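Local coordinates for protein phosphatidylglycerophosphatase B (PDB 6FMX) that removes the terminal phosphate from phosphatidylglycerophosphate to give phosphatidylglycerol and also dephosphorylates undecaprenyl pyrophosphate in the cell membrane, at residues A[145-157]-A[203-217]. Residues are numbered along the deposited sequence; the frame is centred on the assembly and turned at random.
Sequences ACVYPVIAYFLVK and LLLFFLVKGFDEKIK. With OLC ((2R)-2,3-dihydroxypropyl (9Z)-octadec-9-enoate), chain E.
With CG trans to the backbone N in both Tyr153 (chi1 169°) and Asp213 (chi1 -174°), the phenol reaches across to the carboxylate, and Tyr153 OH donates to Asp213 OD2 at 2.6 Å. The bond uses the anti lone pair of OD2, and the carboxylate stands nearly perpendicular to the ring. The syn lone pair of Asp213 OD2 takes Lys157 NZ, at the end of a fully extended chain, in a salt bridge of 3.0 Å; a weak bond to OD1 accompanies it. Lys157 NZ also pairs with Asp96, so two acids share this ammonium and probably offset its closeness to Lys217. Lys217 NZ in turn donates to Tyr153 OH over 3.3 Å, so the phenol oxygen gives one bond and receives another, the two roughly at right angles. Lys210 lays its CG over one face of the Tyr153 ring and bends onward to a weak salt bridge with Glu214. A phenylalanine in place of Tyr153 would probably keep the ring packing but leave Asp213 OD2 without its phenol donor and Lys217 NZ without this acceptor.

Tyr153 is a knob in the hole of Phe206, Lys210, Asp213 and Glu214; farther from this polar end, Phe206 returns the fit among Cys146, Pro149, Val150 and Tyr153. Pro149 CB sits squarely over the Phe206 ring, 3.6 Å from its centroid, in a CH-pi contact, while Val150 CG2 meets the ring edge and also touches Val209 CG1 at 3.7 Å. The helices run roughly parallel, crossing at -31°, and splay from close packing at Cys146 and Phe206 toward the end that is probably cytoplasmic, where the longer polar side chains bridge the gap. Within this PAP2 bundle, helix 96-118 lies against Cys146, Phe154 and Leu205, helix 166-186 against Tyr153, and helix 21-36 against Leu203.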
ATOM      1  N   ALA A 145       0.566   0.532   1.632  1.00 26.66           N
ATOM      2  CA  ALA A 145       1.777   0.138   2.334  1.00 26.03           C
ATOM      3  C   ALA A 145       2.856   1.204   2.250  1.00 27.25           C
ATOM      4  O   ALA A 145       3.775   1.206   3.069  1.00 30.27           O
ATOM      5  CB  ALA A 145       2.304  -1.190   1.787  1.00 25.61           C
ATOM      6  N   CYS A 146       2.775   2.095   1.272  1.00 27.98           N
ATOM      7  CA  CYS A 146       3.663   3.246   1.188  1.00 27.24           C
ATOM      8  C   CYS A 146       3.126   4.427   1.989  1.00 29.38           C
ATOM      9  O   CYS A 146       3.774   4.881   2.931  1.00 26.06           O
ATOM     10  CB  CYS A 146       3.858   3.642  -0.278  1.00 27.77           C
ATOM     11  SG  CYS A 146       4.803   5.163  -0.529  1.00 31.26           S
ATOM     12  N   VAL A 147       1.919   4.895   1.663  1.00 25.22           N
ATOM     13  CA  VAL A 147       1.469   6.197   2.144  1.00 25.15           C
ATOM     14  C   VAL A 147       1.188   6.184   3.645  1.00 27.99           C
ATOM     15  O   VAL A 147       1.530   7.139   4.353  1.00 25.31           O
ATOM     16  CB  VAL A 147       0.242   6.659   1.338  1.00 26.02           C
ATOM     17  CG1 VAL A 147      -0.317   7.950   1.917  1.00 29.66           C
ATOM     18  CG2 VAL A 147       0.618   6.867  -0.115  1.00 28.38           C
ATOM     19  N   TYR A 148       0.541   5.133   4.165  1.00 27.38           N
ATOM     20  CA  TYR A 148       0.175   5.216   5.579  1.00 27.78           C
ATOM     21  C   TYR A 148       1.397   5.143   6.500  1.00 28.75           C
ATOM     22  O   TYR A 148       1.460   5.916   7.466  1.00 25.29           O
ATOM     23  CB  TYR A 148      -0.885   4.161   5.939  1.00 27.27           C
ATOM     24  CG  TYR A 148      -2.244   4.550   5.400  1.00 28.25           C
ATOM     25  CD1 TYR A 148      -2.935   5.634   5.931  1.00 28.12           C
ATOM     26  CD2 TYR A 148      -2.799   3.884   4.329  1.00 28.16           C
ATOM     27  CE1 TYR A 148      -4.162   6.016   5.421  1.00 28.90           C
ATOM     28  CE2 TYR A 148      -4.022   4.260   3.808  1.00 28.85           C
ATOM     29  CZ  TYR A 148      -4.695   5.321   4.357  1.00 27.87           C
ATOM     30  OH  TYR A 148      -5.910   5.686   3.833  1.00 28.69           O
ATOM     31  N   PRO A 149       2.382   4.263   6.266  1.00 27.78           N
ATOM     32  CA  PRO A 149       3.620   4.368   7.062  1.00 28.65           C
ATOM     33  C   PRO A 149       4.359   5.682   6.868  1.00 28.41           C
ATOM     34  O   PRO A 149       4.962   6.194   7.826  1.00 27.45           O
ATOM     35  CB  PRO A 149       4.453   3.174   6.581  1.00 28.83           C
ATOM     36  CG  PRO A 149       3.449   2.206   6.057  1.00 30.82           C
ATOM     37  CD  PRO A 149       2.360   3.032   5.446  1.00 25.13           C
ATOM     38  N   VAL A 150       4.328   6.248   5.658  1.00 27.71           N
ATOM     39  CA  VAL A 150       4.963   7.542   5.422  1.00 26.96           C
ATOM     40  C   VAL A 150       4.261   8.631   6.223  1.00 29.93           C
ATOM     41  O   VAL A 150       4.905   9.462   6.874  1.00 26.21           O
ATOM     42  CB  VAL A 150       4.972   7.867   3.918  1.00 28.85           C
ATOM     43  CG1 VAL A 150       5.222   9.341   3.690  1.00 29.57           C
ATOM     44  CG2 VAL A 150       6.032   7.052   3.216  1.00 28.20           C
ATOM     45  N   ILE A 151       2.926   8.655   6.165  1.00 28.94           N
ATOM     46  CA  ILE A 151       2.168   9.615   6.966  1.00 26.31           C
ATOM     47  C   ILE A 151       2.521   9.464   8.437  1.00 27.89           C
ATOM     48  O   ILE A 151       2.771  10.452   9.141  1.00 26.93           O
ATOM     49  CB  ILE A 151       0.657   9.436   6.728  1.00 25.56           C
ATOM     50  CG1 ILE A 151       0.257   9.997   5.364  1.00 26.21           C
ATOM     51  CG2 ILE A 151      -0.143  10.089   7.864  1.00 28.62           C
ATOM     52  CD1 ILE A 151      -1.186   9.639   4.949  1.00 31.55           C
ATOM     53  N   ALA A 152       2.550   8.220   8.921  1.00 26.21           N
ATOM     54  CA  ALA A 152       2.931   7.962  10.305  1.00 26.81           C
ATOM     55  C   ALA A 152       4.302   8.546  10.619  1.00 28.96           C
ATOM     56  O   ALA A 152       4.493   9.165  11.672  1.00 28.78           O
ATOM     57  CB  ALA A 152       2.922   6.459  10.582  1.00 27.11           C
ATOM     58  N   TYR A 153       5.266   8.354   9.716  1.00 27.74           N
ATOM     59  CA  TYR A 153       6.613   8.856   9.969  1.00 28.06           C
ATOM     60  C   TYR A 153       6.614  10.371  10.108  1.00 28.50           C
ATOM     61  O   TYR A 153       7.198  10.913  11.055  1.00 28.91           O
ATOM     62  CB  TYR A 153       7.569   8.423   8.852  1.00 24.80           C
ATOM     63  CG  TYR A 153       8.905   9.138   8.939  1.00 26.02           C
ATOM     64  CD1 TYR A 153       9.838   8.767   9.891  1.00 30.28           C
ATOM     65  CD2 TYR A 153       9.229  10.177   8.074  1.00 24.71           C
ATOM     66  CE1 TYR A 153      11.066   9.416   9.995  1.00 31.05           C
ATOM     67  CE2 TYR A 153      10.449  10.833   8.166  1.00 28.15           C
ATOM     68  CZ  TYR A 153      11.358  10.446   9.131  1.00 29.29           C
ATOM     69  OH  TYR A 153      12.563  11.089   9.230  1.00 31.83           O
ATOM     70  N   PHE A 154       5.958  11.072   9.182  1.00 25.51           N
ATOM     71  CA  PHE A 154       5.993  12.527   9.216  1.00 28.69           C
ATOM     72  C   PHE A 154       5.113  13.110  10.316  1.00 30.72           C
ATOM     73  O   PHE A 154       5.445  14.163  10.870  1.00 30.13           O
ATOM     74  CB  PHE A 154       5.604  13.085   7.850  1.00 29.82           C
ATOM     75  CG  PHE A 154       6.715  13.001   6.836  1.00 31.03           C
ATOM     76  CD1 PHE A 154       7.860  13.760   6.989  1.00 28.92           C
ATOM     77  CD2 PHE A 154       6.616  12.150   5.740  1.00 28.94           C
ATOM     78  CE1 PHE A 154       8.893  13.682   6.068  1.00 30.60           C
ATOM     79  CE2 PHE A 154       7.647  12.064   4.803  1.00 30.46           C
ATOM     80  CZ  PHE A 154       8.787  12.830   4.963  1.00 31.94           C
ATOM     81  N   LEU A 155       4.010  12.444  10.670  1.00 31.34           N
ATOM     82  CA  LEU A 155       3.225  12.908  11.812  1.00 30.28           C
ATOM     83  C   LEU A 155       4.027  12.811  13.104  1.00 32.65           C
ATOM     84  O   LEU A 155       4.057  13.759  13.895  1.00 35.51           O
ATOM     85  CB  LEU A 155       1.924  12.116  11.937  1.00 29.53           C
ATOM     86  CG  LEU A 155       0.847  12.355  10.868  1.00 31.85           C
ATOM     87  CD1 LEU A 155      -0.395  11.532  11.196  1.00 27.91           C
ATOM     88  CD2 LEU A 155       0.516  13.845  10.698  1.00 30.30           C
ATOM     89  N   VAL A 156       4.677  11.668  13.338  1.00 32.11           N
ATOM     90  CA  VAL A 156       5.509  11.512  14.526  1.00 31.57           C
ATOM     91  C   VAL A 156       6.691  12.478  14.482  1.00 33.76           C
ATOM     92  O   VAL A 156       7.134  12.976  15.524  1.00 35.37           O
ATOM     93  CB  VAL A 156       5.960  10.040  14.662  1.00 33.98           C
ATOM     94  CG1 VAL A 156       7.139   9.897  15.618  1.00 38.33           C
ATOM     95  CG2 VAL A 156       4.795   9.167  15.131  1.00 32.58           C
ATOM     96  N   LYS A 157       7.198  12.791  13.287  1.00 30.39           N
ATOM     97  CA  LYS A 157       8.316  13.728  13.179  1.00 31.19           C
ATOM     98  C   LYS A 157       7.911  15.138  13.603  1.00 34.56           C
ATOM     99  O   LYS A 157       8.679  15.843  14.270  1.00 31.23           O
ATOM    100  CB  LYS A 157       8.858  13.748  11.746  1.00 28.32           C
ATOM    101  CG  LYS A 157      10.028  14.730  11.544  1.00 29.52           C
ATOM    102  CD  LYS A 157      10.610  14.658  10.142  1.00 29.41           C
ATOM    103  CE  LYS A 157      11.586  15.804   9.903  1.00 28.94           C
ATOM    104  NZ  LYS A 157      11.915  15.969   8.460  1.00 30.35           N
ATOM    105  N   LEU A 203       6.122  -0.657   0.928  1.00 25.45           N
ATOM    106  CA  LEU A 203       6.946  -0.604   2.130  1.00 25.73           C
ATOM    107  C   LEU A 203       8.391  -0.252   1.791  1.00 27.37           C
ATOM    108  O   LEU A 203       9.050   0.492   2.529  1.00 28.70           O
ATOM    109  CB  LEU A 203       6.873  -1.947   2.853  1.00 30.77           C
ATOM    110  CG  LEU A 203       6.870  -2.078   4.377  1.00 40.33           C
ATOM    111  CD1 LEU A 203       6.063  -0.973   5.052  1.00 35.34           C
ATOM    112  CD2 LEU A 203       6.321  -3.452   4.743  1.00 40.07           C
ATOM    113  N   LEU A 204       8.896  -0.783   0.676  1.00 24.62           N
ATOM    114  CA  LEU A 204      10.234  -0.425   0.219  1.00 26.01           C
ATOM    115  C   LEU A 204      10.356   1.080  -0.001  1.00 27.93           C
ATOM    116  O   LEU A 204      11.320   1.709   0.449  1.00 27.14           O
ATOM    117  CB  LEU A 204      10.556  -1.197  -1.066  1.00 27.29           C
ATOM    118  CG  LEU A 204      11.976  -1.153  -1.635  1.00 31.63           C
ATOM    119  CD1 LEU A 204      12.187  -2.409  -2.453  1.00 35.95           C
ATOM    120  CD2 LEU A 204      12.160   0.053  -2.519  1.00 33.39           C
ATOM    121  N   LEU A 205       9.384   1.676  -0.703  1.00 26.93           N
ATOM    122  CA  LEU A 205       9.427   3.116  -0.948  1.00 24.97           C
ATOM    123  C   LEU A 205       9.342   3.910   0.345  1.00 26.88           C
ATOM    124  O   LEU A 205       9.989   4.958   0.471  1.00 26.76           O
ATOM    125  CB  LEU A 205       8.304   3.525  -1.898  1.00 28.68           C
ATOM    126  CG  LEU A 205       8.499   2.977  -3.314  1.00 29.48           C
ATOM    127  CD1 LEU A 205       7.275   3.219  -4.182  1.00 28.77           C
ATOM    128  CD2 LEU A 205       9.720   3.623  -3.932  1.00 27.98           C
ATOM    129  N   PHE A 206       8.546   3.430   1.306  1.00 24.37           N
ATOM    130  CA  PHE A 206       8.507   4.044   2.629  1.00 25.13           C
ATOM    131  C   PHE A 206       9.888   4.057   3.273  1.00 27.26           C
ATOM    132  O   PHE A 206      10.367   5.105   3.730  1.00 27.87           O
ATOM    133  CB  PHE A 206       7.508   3.298   3.520  1.00 26.57           C
ATOM    134  CG  PHE A 206       7.775   3.447   5.007  1.00 26.88           C
ATOM    135  CD1 PHE A 206       7.613   4.671   5.639  1.00 28.14           C
ATOM    136  CD2 PHE A 206       8.174   2.357   5.767  1.00 27.64           C
ATOM    137  CE1 PHE A 206       7.848   4.806   7.002  1.00 28.03           C
ATOM    138  CE2 PHE A 206       8.414   2.485   7.123  1.00 27.83           C
ATOM    139  CZ  PHE A 206       8.252   3.710   7.742  1.00 29.76           C
ATOM    140  N   PHE A 207      10.539   2.891   3.337  1.00 28.10           N
ATOM    141  CA  PHE A 207      11.844   2.826   3.985  1.00 28.38           C
ATOM    142  C   PHE A 207      12.858   3.702   3.269  1.00 28.35           C
ATOM    143  O   PHE A 207      13.736   4.300   3.907  1.00 29.25           O
ATOM    144  CB  PHE A 207      12.336   1.383   4.058  1.00 29.76           C
ATOM    145  CG  PHE A 207      11.709   0.597   5.165  1.00 32.37           C
ATOM    146  CD1 PHE A 207      11.936   0.938   6.487  1.00 35.85           C
ATOM    147  CD2 PHE A 207      10.885  -0.482   4.886  1.00 34.09           C
ATOM    148  CE1 PHE A 207      11.356   0.217   7.514  1.00 35.23           C
ATOM    149  CE2 PHE A 207      10.305  -1.208   5.905  1.00 36.12           C
ATOM    150  CZ  PHE A 207      10.540  -0.858   7.221  1.00 39.13           C
ATOM    151  N   LEU A 208      12.747   3.809   1.944  1.00 28.16           N
ATOM    152  CA  LEU A 208      13.675   4.657   1.203  1.00 30.80           C
ATOM    153  C   LEU A 208      13.504   6.127   1.567  1.00 31.07           C
ATOM    154  O   LEU A 208      14.495   6.832   1.805  1.00 28.66           O
ATOM    155  CB  LEU A 208      13.493   4.463  -0.299  1.00 26.49           C
ATOM    156  CG  LEU A 208      14.047   3.173  -0.906  1.00 32.24           C
ATOM    157  CD1 LEU A 208      13.821   3.194  -2.404  1.00 32.70           C
ATOM    158  CD2 LEU A 208      15.534   3.024  -0.599  1.00 34.89           C
ATOM    159  N   VAL A 209      12.260   6.609   1.609  1.00 28.34           N
ATOM    160  CA  VAL A 209      12.033   8.023   1.886  1.00 28.89           C
ATOM    161  C   VAL A 209      12.287   8.332   3.362  1.00 29.94           C
ATOM    162  O   VAL A 209      12.782   9.416   3.690  1.00 29.47           O
ATOM    163  CB  VAL A 209      10.622   8.450   1.430  1.00 33.40           C
ATOM    164  CG1 VAL A 209       9.532   7.818   2.283  1.00 29.18           C
ATOM    165  CG2 VAL A 209      10.494   9.970   1.424  1.00 35.82           C
ATOM    166  N   LYS A 210      12.011   7.381   4.262  1.00 27.86           N
ATOM    167  CA  LYS A 210      12.363   7.564   5.669  1.00 28.55           C
ATOM    168  C   LYS A 210      13.877   7.620   5.853  1.00 31.65           C
ATOM    169  O   LYS A 210      14.399   8.508   6.536  1.00 27.64           O
ATOM    170  CB  LYS A 210      11.768   6.440   6.515  1.00 28.72           C
ATOM    171  CG  LYS A 210      12.330   6.336   7.914  1.00 32.97           C
ATOM    172  CD  LYS A 210      11.546   5.331   8.745  1.00 34.07           C
ATOM    173  CE  LYS A 210      11.531   5.726  10.210  1.00 39.17           C
ATOM    174  NZ  LYS A 210      12.631   5.055  10.954  1.00 44.14           N
ATOM    175  N   GLY A 211      14.598   6.675   5.245  1.00 29.55           N
ATOM    176  CA  GLY A 211      16.051   6.683   5.352  1.00 28.91           C
ATOM    177  C   GLY A 211      16.675   7.951   4.805  1.00 31.55           C
ATOM    178  O   GLY A 211      17.628   8.489   5.384  1.00 29.23           O
ATOM    179  N   PHE A 212      16.149   8.449   3.682  1.00 27.96           N
ATOM    180  CA  PHE A 212      16.629   9.702   3.112  1.00 30.17           C
ATOM    181  C   PHE A 212      16.380  10.872   4.057  1.00 31.29           C
ATOM    182  O   PHE A 212      17.282  11.665   4.337  1.00 25.28           O
ATOM    183  CB  PHE A 212      15.944   9.953   1.773  1.00 30.87           C
ATOM    184  CG  PHE A 212      16.220  11.311   1.185  1.00 33.85           C
ATOM    185  CD1 PHE A 212      17.419  11.573   0.540  1.00 32.49           C
ATOM    186  CD2 PHE A 212      15.275  12.321   1.267  1.00 32.99           C
ATOM    187  CE1 PHE A 212      17.666  12.814  -0.014  1.00 30.31           C
ATOM    188  CE2 PHE A 212      15.520  13.567   0.724  1.00 33.71           C
ATOM    189  CZ  PHE A 212      16.712  13.815   0.078  1.00 32.12           C
ATOM    190  N   ASP A 213      15.143  11.003   4.534  1.00 27.72           N
ATOM    191  CA  ASP A 213      14.798  12.132   5.386  1.00 28.64           C
ATOM    192  C   ASP A 213      15.643  12.144   6.651  1.00 29.80           C
ATOM    193  O   ASP A 213      16.068  13.204   7.122  1.00 29.86           O
ATOM    194  CB  ASP A 213      13.314  12.076   5.734  1.00 28.99           C
ATOM    195  CG  ASP A 213      12.865  13.291   6.497  1.00 31.59           C
ATOM    196  OD1 ASP A 213      12.744  14.361   5.865  1.00 36.24           O
ATOM    197  OD2 ASP A 213      12.656  13.178   7.724  1.00 28.94           O
ATOM    198  N   GLU A 214      15.889  10.969   7.223  1.00 28.92           N
ATOM    199  CA  GLU A 214      16.696  10.909   8.431  1.00 29.64           C
ATOM    200  C   GLU A 214      18.156  11.204   8.124  1.00 32.54           C
ATOM    201  O   GLU A 214      18.840  11.873   8.909  1.00 30.39           O
ATOM    202  CB  GLU A 214      16.527   9.543   9.087  1.00 33.59           C
ATOM    203  CG  GLU A 214      15.091   9.347   9.537  1.00 35.09           C
ATOM    204  CD  GLU A 214      14.873   8.107  10.370  1.00 43.26           C
ATOM    205  OE1 GLU A 214      15.214   6.999   9.903  1.00 44.99           O
ATOM    206  OE2 GLU A 214      14.333   8.241  11.493  1.00 49.56           O
ATOM    207  N   LYS A 215      18.633  10.739   6.968  1.00 29.58           N
ATOM    208  CA  LYS A 215      20.029  10.943   6.595  1.00 28.76           C
ATOM    209  C   LYS A 215      20.360  12.424   6.451  1.00 28.36           C
ATOM    210  O   LYS A 215      21.457  12.861   6.818  1.00 30.51           O
ATOM    211  CB  LYS A 215      20.328  10.192   5.292  1.00 25.18           C
ATOM    212  CG  LYS A 215      21.754  10.335   4.798  1.00 28.43           C
ATOM    213  CD  LYS A 215      22.764   9.952   5.861  1.00 28.45           C
ATOM    214  CE  LYS A 215      24.192  10.175   5.347  1.00 33.68           C
ATOM    215  NZ  LYS A 215      25.232   9.664   6.289  1.00 37.42           N
ATOM    216  N   ILE A 216      19.426  13.221   5.917  1.00 27.04           N
ATOM    217  CA  ILE A 216      19.724  14.630   5.666  1.00 27.09           C
ATOM    218  C   ILE A 216      19.526  15.515   6.884  1.00 27.94           C
ATOM    219  O   ILE A 216      19.732  16.731   6.786  1.00 27.42           O
ATOM    220  CB  ILE A 216      18.891  15.194   4.498  1.00 27.40           C
ATOM    221  CG1 ILE A 216      17.417  15.333   4.886  1.00 30.97           C
ATOM    222  CG2 ILE A 216      19.071  14.336   3.248  1.00 25.91           C
ATOM    223  CD1 ILE A 216      16.556  15.906   3.779  1.00 29.31           C
ATOM    224  N   LYS A 217      19.132  14.955   8.025  1.00 26.47           N
ATOM    225  CA  LYS A 217      18.964  15.778   9.216  1.00 28.90           C
ATOM    226  C   LYS A 217      20.309  16.330   9.660  1.00 28.80           C
ATOM    227  O   LYS A 217      21.339  15.663   9.555  1.00 28.24           O
ATOM    228  CB  LYS A 217      18.325  14.976  10.342  1.00 26.90           C
ATOM    229  CG  LYS A 217      16.888  14.593  10.022  1.00 30.80           C
ATOM    230  CD  LYS A 217      16.231  13.807  11.139  1.00 33.77           C
ATOM    231  CE  LYS A 217      14.730  14.058  11.149  1.00 41.17           C
ATOM    232  NZ  LYS A 217      13.959  12.863  11.622  1.00 44.11           N
TER
HETATM  233  C18 OLC E 304      18.768   7.559   0.281  1.00 40.49           C
HETATM  234  C10 OLC E 304      11.243   9.058  -2.488  1.00 46.20           C
HETATM  235  C9  OLC E 304      10.840   9.460  -3.675  1.00 50.67           C
HETATM  236  C17 OLC E 304      17.631   7.174  -0.661  1.00 43.00           C
HETATM  237  C11 OLC E 304      12.601   8.392  -2.295  1.00 47.59           C
HETATM  238  C8  OLC E 304      11.711   9.286  -4.923  1.00 56.11           C
HETATM  239  C24 OLC E 304       1.730   9.354 -11.859  1.00 51.92           C
HETATM  240  C16 OLC E 304      17.660   8.102  -1.876  1.00 47.00           C
HETATM  241  C12 OLC E 304      13.451   9.253  -1.363  1.00 43.64           C
HETATM  242  C7  OLC E 304      11.621  10.562  -5.769  1.00 59.33           C
HETATM  243  C15 OLC E 304      16.229   8.397  -2.321  1.00 50.01           C
HETATM  244  C13 OLC E 304      14.387  10.129  -2.188  1.00 47.48           C
HETATM  245  C6  OLC E 304      11.459  10.227  -7.256  1.00 62.24           C
HETATM  246  C14 OLC E 304      15.837   9.795  -1.845  1.00 46.12           C
HETATM  247  C5  OLC E 304      10.423  11.156  -7.902  1.00 57.87           C
HETATM  248  C4  OLC E 304       9.713  10.494  -9.091  1.00 51.33           C
HETATM  249  C3  OLC E 304       8.321  11.115  -9.258  1.00 49.48           C
HETATM  250  C2  OLC E 304       7.518  10.319 -10.287  1.00 44.15           C
HETATM  251  C21 OLC E 304       3.877  10.427 -11.041  1.00 49.34           C
HETATM  252  C1  OLC E 304       6.120  10.912 -10.467  1.00 48.58           C
HETATM  253  C22 OLC E 304       3.203   9.152 -11.537  1.00 46.36           C
HETATM  254  O19 OLC E 304       5.772  11.833  -9.811  1.00 54.22           O
HETATM  255  O25 OLC E 304       1.340   8.317 -12.722  1.00 54.86           O
HETATM  256  O23 OLC E 304       3.840   8.725 -12.707  1.00 56.23           O
HETATM  257  O20 OLC E 304       5.233  10.364 -11.402  1.00 51.79           O